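Local coordinates for replication initiation and membrane attachment protein (Geobacillus stearothermophilus 10, PDB 5WTN) that probably acts in loading the replicative helicase during the initiation of DNA replication, as a tetrameric component of the bacterial primosome, at residues A213-Q218 against E246-V251. Numbering follows the deposited sequence.
Sequences AGLSKQ and EMQKLV
Segments 213-218 and 246-251, on helices 208-217 and 244-254, come nearest at Gly214 and Gln248, whose CA atoms lie 6.8 Å apart, and Gln248 gives the largest share of the 195 Å² buried between them. Its CG stands anti to the backbone N (chi1 -173°) and the chain stays extended beyond it (chi2 -179°), which carries the amide across the gap onto the backbone of Gly214. OE1 of Gln248 reaches CA of Gly214 at 3.3 Å; a CB on Gly214 would point toward Gln248, so the lack of a side chain there is consistent with the amide lying against the main chain. No direct hydrogen bond joins the two segments; a water makes the polar link. It donates to Gly214 O and accepts from NE2 of Gln248 (2.9 Å) and from NE2 of Gln218 (3.1 Å), so three groups grip it near the C-terminal end of helix 208-217. The two glutamine side chains cross at about a right angle, CG of Gln218 lying 3.6 Å from NE2 of Gln248. On the buried side, CD2 of Leu215 meets the aliphatic CG of Gln248 at 3.9 Å. A leucine in place of Gln248 would probably cost the water its link between the helices, leaving it bonded only within 213-218. The arrangement is a partly buried, water-bridged helix-helix contact in a helical domain, where Met247 and Val251 pack on Phe211 and Leu266.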
loop_
_atom_site.group_PDB
_atom_site.type_symbol
_atom_site.label_atom_id
_atom_site.label_comp_id
_atom_site.label_asym_id
_atom_site.label_seq_id
_atom_site.Cartn_x
_atom_site.Cartn_y
_atom_site.Cartn_z
ATOM N N ALA A 213 -34.528 -35.299 -14.100
ATOM C CA ALA A 213 -35.482 -36.279 -14.581
ATOM C C ALA A 213 -35.050 -36.723 -15.978
ATOM O O ALA A 213 -35.096 -37.913 -16.317
ATOM C CB ALA A 213 -36.874 -35.689 -14.610
ATOM N N GLY A 214 -34.622 -35.750 -16.780
ATOM C CA GLY A 214 -34.103 -36.015 -18.103
ATOM C C GLY A 214 -32.891 -36.925 -18.064
ATOM O O GLY A 214 -32.828 -37.901 -18.807
ATOM N N LEU A 215 -31.928 -36.618 -17.203
ATOM C CA LEU A 215 -30.707 -37.413 -17.161
ATOM C C LEU A 215 -30.960 -38.846 -16.723
ATOM O O LEU A 215 -30.330 -39.769 -17.239
ATOM C CB LEU A 215 -29.647 -36.775 -16.264
ATOM C CG LEU A 215 -29.107 -35.409 -16.675
ATOM C CD1 LEU A 215 -27.920 -35.063 -15.816
ATOM C CD2 LEU A 215 -28.716 -35.370 -18.143
ATOM N N SER A 216 -31.879 -39.040 -15.781
ATOM C CA SER A 216 -32.115 -40.380 -15.262
ATOM C C SER A 216 -32.758 -41.296 -16.316
ATOM O O SER A 216 -32.497 -42.505 -16.342
ATOM C CB SER A 216 -32.936 -40.332 -13.974
ATOM O OG SER A 216 -32.674 -41.480 -13.180
ATOM N N LYS A 217 -33.567 -40.703 -17.194
ATOM C CA LYS A 217 -34.169 -41.413 -18.326
ATOM C C LYS A 217 -33.107 -41.866 -19.328
ATOM O O LYS A 217 -33.273 -42.882 -20.009
ATOM C CB LYS A 217 -35.193 -40.513 -19.028
ATOM C CG LYS A 217 -36.203 -41.242 -19.911
ATOM C CD LYS A 217 -37.321 -40.300 -20.376
ATOM C CE LYS A 217 -37.833 -39.393 -19.240
ATOM N NZ LYS A 217 -38.534 -40.111 -18.132
ATOM N N GLN A 218 -32.024 -41.092 -19.403
ATOM C CA GLN A 218 -30.904 -41.356 -20.304
ATOM C C GLN A 218 -29.789 -42.136 -19.638
ATOM O O GLN A 218 -28.694 -42.242 -20.199
ATOM C CB GLN A 218 -30.344 -40.067 -20.907
ATOM C CG GLN A 218 -31.381 -39.207 -21.627
ATOM C CD GLN A 218 -32.072 -39.929 -22.768
ATOM O OE1 GLN A 218 -31.570 -40.935 -23.291
ATOM N NE2 GLN A 218 -33.231 -39.414 -23.167
ATOM N N GLU A 246 -32.644 -28.143 -23.007
ATOM C CA GLU A 246 -31.448 -27.749 -23.734
ATOM C C GLU A 246 -30.146 -28.001 -22.947
ATOM O O GLU A 246 -29.145 -28.428 -23.532
ATOM C CB GLU A 246 -31.561 -26.298 -24.235
ATOM C CG GLU A 246 -32.626 -26.078 -25.320
ATOM C CD GLU A 246 -32.306 -26.762 -26.659
ATOM O OE1 GLU A 246 -31.383 -26.300 -27.379
ATOM O OE2 GLU A 246 -32.985 -27.757 -27.012
ATOM N N MET A 247 -30.105 -27.965 -21.620
ATOM C CA MET A 247 -28.864 -28.281 -20.944
ATOM C C MET A 247 -28.724 -29.663 -20.777
ATOM O O MET A 247 -27.726 -30.142 -20.528
ATOM C CB MET A 247 -28.750 -27.704 -19.600
ATOM C CG MET A 247 -27.345 -27.729 -19.140
ATOM S SD MET A 247 -26.864 -26.108 -19.068
ATOM C CE MET A 247 -25.270 -26.164 -18.863
ATOM N N GLN A 248 -29.778 -30.321 -20.916
ATOM C CA GLN A 248 -29.660 -31.760 -20.990
ATOM C C GLN A 248 -28.831 -32.134 -22.214
ATOM O O GLN A 248 -27.882 -32.908 -22.094
ATOM C CB GLN A 248 -31.032 -32.422 -21.035
ATOM C CG GLN A 248 -30.990 -33.937 -20.949
ATOM C CD GLN A 248 -32.373 -34.559 -21.031
ATOM O OE1 GLN A 248 -33.355 -33.981 -20.550
ATOM N NE2 GLN A 248 -32.461 -35.739 -21.650
ATOM N N LYS A 249 -29.163 -31.561 -23.371
ATOM C CA LYS A 249 -28.397 -31.824 -24.586
ATOM C C LYS A 249 -26.925 -31.477 -24.391
ATOM O O LYS A 249 -26.060 -32.333 -24.569
ATOM C CB LYS A 249 -28.965 -31.086 -25.806
ATOM C CG LYS A 249 -29.965 -31.898 -26.630
ATOM C CD LYS A 249 -30.089 -31.355 -28.069
ATOM C CE LYS A 249 -30.253 -29.829 -28.085
ATOM N NZ LYS A 249 -30.506 -29.211 -29.438
ATOM N N LEU A 250 -26.657 -30.231 -24.004
ATOM C CA LEU A 250 -25.298 -29.757 -23.795
ATOM C C LEU A 250 -24.510 -30.686 -22.882
ATOM O O LEU A 250 -23.355 -31.016 -23.151
ATOM C CB LEU A 250 -25.320 -28.362 -23.188
ATOM C CG LEU A 250 -26.091 -27.313 -23.982
ATOM C CD1 LEU A 250 -25.988 -25.958 -23.286
ATOM C CD2 LEU A 250 -25.569 -27.240 -25.413
ATOM N N VAL A 251 -25.136 -31.122 -21.801
ATOM C CA VAL A 251 -24.443 -31.996 -20.874
ATOM C C VAL A 251 -24.148 -33.306 -21.592
ATOM O O VAL A 251 -23.010 -33.760 -21.620
ATOM C CB VAL A 251 -25.241 -32.185 -19.564
ATOM C CG1 VAL A 251 -24.702 -33.348 -18.757
ATOM C CG2 VAL A 251 -25.180 -30.911 -18.754
HETATM O O HOH W 1 -34.428 -37.761 -20.891
#